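Local coordinates for protein succinate-semialdehyde dehydrogenase (Synechococcus sp., PDB 4ITA) that probably oxidises succinic semialdehyde to succinate with NADP+ as cofactor, as an aldehyde dehydrogenase with a Rossmann-type cofactor-binding domain, at residues A380-S392 and R424-G436. Sequence-based numbering, arbitrary orientation.
Sequences ALANDIPFGLGAS and RLPFGGTKRSGYG. With NDP (NADPH dihydro-nicotinamide-adenine-dinucleotide phosphate), chain C; EDO (1,2-ethanediol), chain Q.
The F427 ring meets L389 obliquely, CE2 lying 4.4 Å from the CD1 methyl, while its rim points in plane at the NADPH carboxamide, with CE2 3.4 Å from O7N; a water sits over one face. Well apart from it, the F387 ring carries P386 CG over one face, toward the rim, and S433 OG at its edge. L389, its CG swung opposite the backbone N (chi1 -171°), lays CD1 against G429 CA and CD2 beside the nicotinamide amide, so L389 and F427 line the pocket's nicotinamide end. The rest of the contact is largely polar. S433 OG accepts the G388 N-H almost in line (2.8 Å, 178°) and is also hydrogen-bonded to G232 O. G388 O takes the T430 N-H from above its carbonyl plane, and P386 O takes that of R432, whose guanidinium turns away to salt bridges with E210 and with E223 of the second subunit. K431, its chain bent at chi3 (62°), passes F387 O and brings NZ to I385 O at 2.9 Å; a water links NZ to F387 O. A methionine in place of this lysine would probably leave I385 O and the water without their ammonium partner. Three carbonyls, the K431 ammonium and the S433 hydroxyl thus tie the loop before strand 390-394 to the 430-433 turn ahead of strand 434-435, joining two sheets beside the apolar pair that abuts the cofactor's carboxamide.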
# COMPACT_ATOMS: atom_id res chain seq x y z
N ALA A 380 -20.29 12.87 15.46
CA ALA A 380 -21.12 12.17 14.48
C ALA A 380 -21.23 12.97 13.18
O ALA A 380 -21.11 12.42 12.08
CB ALA A 380 -22.50 11.87 15.05
N LEU A 381 -21.48 14.27 13.29
CA LEU A 381 -21.64 15.09 12.11
C LEU A 381 -20.31 15.23 11.38
O LEU A 381 -20.25 15.17 10.14
CB LEU A 381 -22.20 16.47 12.48
CG LEU A 381 -22.42 17.45 11.33
CD1 LEU A 381 -23.32 16.85 10.28
CD2 LEU A 381 -23.01 18.74 11.87
N ALA A 382 -19.24 15.42 12.14
CA ALA A 382 -17.91 15.54 11.55
C ALA A 382 -17.55 14.33 10.70
O ALA A 382 -16.92 14.47 9.65
CB ALA A 382 -16.87 15.75 12.64
N ASN A 383 -17.96 13.15 11.15
CA ASN A 383 -17.61 11.91 10.47
C ASN A 383 -18.62 11.48 9.40
O ASN A 383 -18.38 10.51 8.69
CB ASN A 383 -17.46 10.77 11.48
CG ASN A 383 -16.25 10.93 12.37
OD1 ASN A 383 -15.30 11.63 12.03
ND2 ASN A 383 -16.27 10.26 13.52
N ASP A 384 -19.73 12.20 9.29
CA ASP A 384 -20.84 11.80 8.41
C ASP A 384 -20.60 12.23 6.97
O ASP A 384 -21.39 12.98 6.38
CB ASP A 384 -22.16 12.35 8.95
CG ASP A 384 -23.37 11.75 8.26
OD1 ASP A 384 -23.27 10.60 7.78
OD2 ASP A 384 -24.41 12.44 8.18
N ILE A 385 -19.48 11.77 6.42
CA ILE A 385 -19.06 12.07 5.05
C ILE A 385 -18.32 10.86 4.50
O ILE A 385 -17.87 10.00 5.27
CB ILE A 385 -18.11 13.28 5.00
CG1 ILE A 385 -17.06 13.20 6.11
CG2 ILE A 385 -18.88 14.59 5.06
CD1 ILE A 385 -15.89 14.17 5.93
N PRO A 386 -18.18 10.78 3.17
CA PRO A 386 -17.43 9.65 2.62
C PRO A 386 -15.92 9.84 2.78
O PRO A 386 -15.18 8.87 2.70
CB PRO A 386 -17.83 9.64 1.14
CG PRO A 386 -18.29 11.03 0.86
CD PRO A 386 -18.87 11.56 2.13
N PHE A 387 -15.49 11.08 2.99
CA PHE A 387 -14.08 11.42 3.05
C PHE A 387 -13.54 11.28 4.46
O PHE A 387 -14.29 11.05 5.42
CB PHE A 387 -13.86 12.85 2.56
CG PHE A 387 -14.60 13.18 1.29
CD1 PHE A 387 -14.19 12.65 0.08
CD2 PHE A 387 -15.71 14.01 1.31
CE1 PHE A 387 -14.88 12.95 -1.10
CE2 PHE A 387 -16.40 14.32 0.14
CZ PHE A 387 -15.98 13.78 -1.06
N GLY A 388 -12.23 11.43 4.60
CA GLY A 388 -11.59 11.35 5.90
C GLY A 388 -10.15 11.80 5.85
O GLY A 388 -9.25 11.03 6.20
N LEU A 389 -9.92 13.02 5.40
CA LEU A 389 -8.57 13.52 5.21
C LEU A 389 -8.06 14.20 6.48
O LEU A 389 -7.31 13.61 7.25
CB LEU A 389 -8.49 14.43 3.99
CG LEU A 389 -7.08 14.83 3.58
CD1 LEU A 389 -6.13 13.63 3.45
CD2 LEU A 389 -7.15 15.61 2.28
N GLY A 390 -8.48 15.44 6.70
CA GLY A 390 -8.10 16.15 7.92
C GLY A 390 -9.29 16.55 8.78
O GLY A 390 -10.44 16.40 8.39
N ALA A 391 -8.99 17.04 9.97
CA ALA A 391 -10.03 17.51 10.88
C ALA A 391 -9.39 18.49 11.85
O ALA A 391 -8.28 18.26 12.33
CB ALA A 391 -10.66 16.35 11.63
N SER A 392 -10.10 19.58 12.14
CA SER A 392 -9.64 20.57 13.11
C SER A 392 -10.70 20.77 14.18
O SER A 392 -11.89 20.88 13.86
CB SER A 392 -9.35 21.88 12.38
OG SER A 392 -8.96 22.92 13.26
N ARG A 424 7.88 17.13 8.37
CA ARG A 424 8.29 16.38 9.55
C ARG A 424 7.28 15.32 10.01
O ARG A 424 7.61 14.45 10.81
CB ARG A 424 8.58 17.33 10.71
CG ARG A 424 9.77 18.26 10.45
CD ARG A 424 9.88 19.32 11.54
NE ARG A 424 8.73 20.22 11.53
CZ ARG A 424 8.60 21.28 12.32
NH1 ARG A 424 9.55 21.57 13.20
NH2 ARG A 424 7.52 22.04 12.24
N LEU A 425 6.05 15.40 9.50
CA LEU A 425 4.95 14.55 9.97
C LEU A 425 4.27 13.90 8.76
O LEU A 425 4.03 14.58 7.77
CB LEU A 425 3.93 15.38 10.75
CG LEU A 425 4.15 15.71 12.24
CD1 LEU A 425 4.12 14.47 13.10
CD2 LEU A 425 5.43 16.47 12.50
N PRO A 426 3.95 12.60 8.84
CA PRO A 426 3.28 11.96 7.70
C PRO A 426 1.91 12.57 7.41
O PRO A 426 1.28 13.20 8.28
CB PRO A 426 3.16 10.50 8.13
CG PRO A 426 4.23 10.32 9.18
CD PRO A 426 4.28 11.63 9.90
N PHE A 427 1.46 12.41 6.17
CA PHE A 427 0.25 13.07 5.68
C PHE A 427 -0.49 12.17 4.71
O PHE A 427 0.07 11.73 3.72
CB PHE A 427 0.63 14.38 4.96
CG PHE A 427 -0.54 15.18 4.48
CD1 PHE A 427 -1.04 16.22 5.25
CD2 PHE A 427 -1.14 14.91 3.26
CE1 PHE A 427 -2.12 16.97 4.81
CE2 PHE A 427 -2.23 15.65 2.81
CZ PHE A 427 -2.71 16.68 3.59
N GLY A 428 -1.76 11.90 5.00
CA GLY A 428 -2.59 11.16 4.08
C GLY A 428 -3.99 10.94 4.62
O GLY A 428 -4.31 11.33 5.74
N GLY A 429 -4.81 10.29 3.80
CA GLY A 429 -6.22 10.14 4.09
C GLY A 429 -6.66 8.77 4.54
O GLY A 429 -5.89 7.82 4.57
N THR A 430 -7.93 8.70 4.91
CA THR A 430 -8.62 7.45 5.19
C THR A 430 -9.94 7.49 4.47
O THR A 430 -10.29 8.51 3.85
CB THR A 430 -8.88 7.25 6.69
OG1 THR A 430 -9.83 8.23 7.15
CG2 THR A 430 -7.61 7.40 7.47
N LYS A 431 -10.69 6.40 4.54
CA LYS A 431 -11.98 6.33 3.87
C LYS A 431 -11.80 6.68 2.39
O LYS A 431 -10.84 6.22 1.76
CB LYS A 431 -13.00 7.22 4.59
CG LYS A 431 -13.26 6.78 6.03
CD LYS A 431 -13.98 7.84 6.87
CE LYS A 431 -15.36 8.16 6.33
NZ LYS A 431 -16.15 8.97 7.30
N ARG A 432 -12.68 7.49 1.81
CA ARG A 432 -12.57 7.77 0.39
C ARG A 432 -11.54 8.85 0.08
O ARG A 432 -11.37 9.23 -1.09
CB ARG A 432 -13.94 8.13 -0.20
CG ARG A 432 -14.90 6.94 -0.25
CD ARG A 432 -14.77 6.16 -1.55
NE ARG A 432 -15.42 4.86 -1.47
CZ ARG A 432 -15.72 4.10 -2.52
NH1 ARG A 432 -15.43 4.53 -3.74
NH2 ARG A 432 -16.30 2.92 -2.36
N SER A 433 -10.82 9.33 1.10
CA SER A 433 -9.74 10.29 0.88
C SER A 433 -8.44 9.62 0.47
O SER A 433 -7.45 10.30 0.20
CB SER A 433 -9.52 11.15 2.11
OG SER A 433 -10.64 11.98 2.34
N GLY A 434 -8.42 8.30 0.45
CA GLY A 434 -7.25 7.58 -0.00
C GLY A 434 -6.59 6.71 1.05
O GLY A 434 -7.20 6.34 2.06
N TYR A 435 -5.34 6.37 0.80
CA TYR A 435 -4.55 5.49 1.66
C TYR A 435 -3.08 5.71 1.37
O TYR A 435 -2.70 6.24 0.31
CB TYR A 435 -4.94 4.02 1.44
CG TYR A 435 -4.92 3.60 -0.02
CD1 TYR A 435 -6.09 3.47 -0.74
CD2 TYR A 435 -3.71 3.37 -0.68
CE1 TYR A 435 -6.08 3.10 -2.08
CE2 TYR A 435 -3.68 3.01 -2.02
CZ TYR A 435 -4.87 2.88 -2.71
OH TYR A 435 -4.87 2.51 -4.04
N GLY A 436 -2.25 5.30 2.31
CA GLY A 436 -0.82 5.56 2.21
C GLY A 436 -0.50 6.91 2.80
O GLY A 436 -1.37 7.74 3.04
PA NDP C . -8.48 15.59 -11.15
O1A NDP C . -8.58 14.25 -10.47
O2A NDP C . -9.47 15.97 -12.21
O5B NDP C . -7.02 15.72 -11.79
C5B NDP C . -5.83 15.41 -11.06
C4B NDP C . -4.80 14.74 -11.97
O4B NDP C . -5.32 13.47 -12.40
C3B NDP C . -4.52 15.51 -13.25
O3B NDP C . -3.17 15.27 -13.65
C2B NDP C . -5.47 14.87 -14.25
O2B NDP C . -5.05 15.00 -15.60
C1B NDP C . -5.33 13.43 -13.83
N9A NDP C . -6.46 12.56 -14.20
C8A NDP C . -7.77 12.85 -14.21
N7A NDP C . -8.49 11.75 -14.57
C5A NDP C . -7.62 10.75 -14.78
C6A NDP C . -7.68 9.34 -15.18
N6A NDP C . -8.87 8.76 -15.43
N1A NDP C . -6.52 8.66 -15.27
C2A NDP C . -5.33 9.23 -15.02
N3A NDP C . -5.19 10.51 -14.65
C4A NDP C . -6.28 11.29 -14.52
O3 NDP C . -8.46 16.64 -9.90
PN NDP C . -9.01 18.15 -9.70
O1N NDP C . -10.37 18.34 -10.34
O2N NDP C . -7.88 19.09 -10.03
O5D NDP C . -9.23 18.18 -8.11
C5D NDP C . -8.12 18.08 -7.23
C4D NDP C . -8.40 17.03 -6.17
O4D NDP C . -7.17 16.63 -5.54
C3D NDP C . -9.29 17.53 -5.05
O3D NDP C . -10.25 16.52 -4.70
C2D NDP C . -8.29 17.79 -3.95
O2D NDP C . -8.93 17.78 -2.67
C1D NDP C . -7.33 16.62 -4.12
N1N NDP C . -6.07 16.90 -3.42
C2N NDP C . -5.51 15.97 -2.63
C3N NDP C . -4.62 16.35 -1.63
C7N NDP C . -3.95 15.34 -0.75
O7N NDP C . -2.74 15.44 -0.55
N7N NDP C . -4.67 14.36 -0.20
C4N NDP C . -4.29 17.81 -1.39
C5N NDP C . -4.57 18.57 -2.60
C6N NDP C . -5.45 18.09 -3.57
P2B NDP C . -5.71 16.09 -16.58
O1X NDP C . -4.97 15.83 -17.87
O2X NDP C . -7.18 15.75 -16.67
O3X NDP C . -5.45 17.45 -16.02
C1 EDO Q . -1.74 11.27 7.99
O1 EDO Q . -2.14 12.63 7.84
C2 EDO Q . -0.81 11.03 9.16
O2 EDO Q . -0.00 9.85 9.14
O HOH W 1 -14.60 11.17 8.21
O HOH W 2 -4.52 14.02 6.85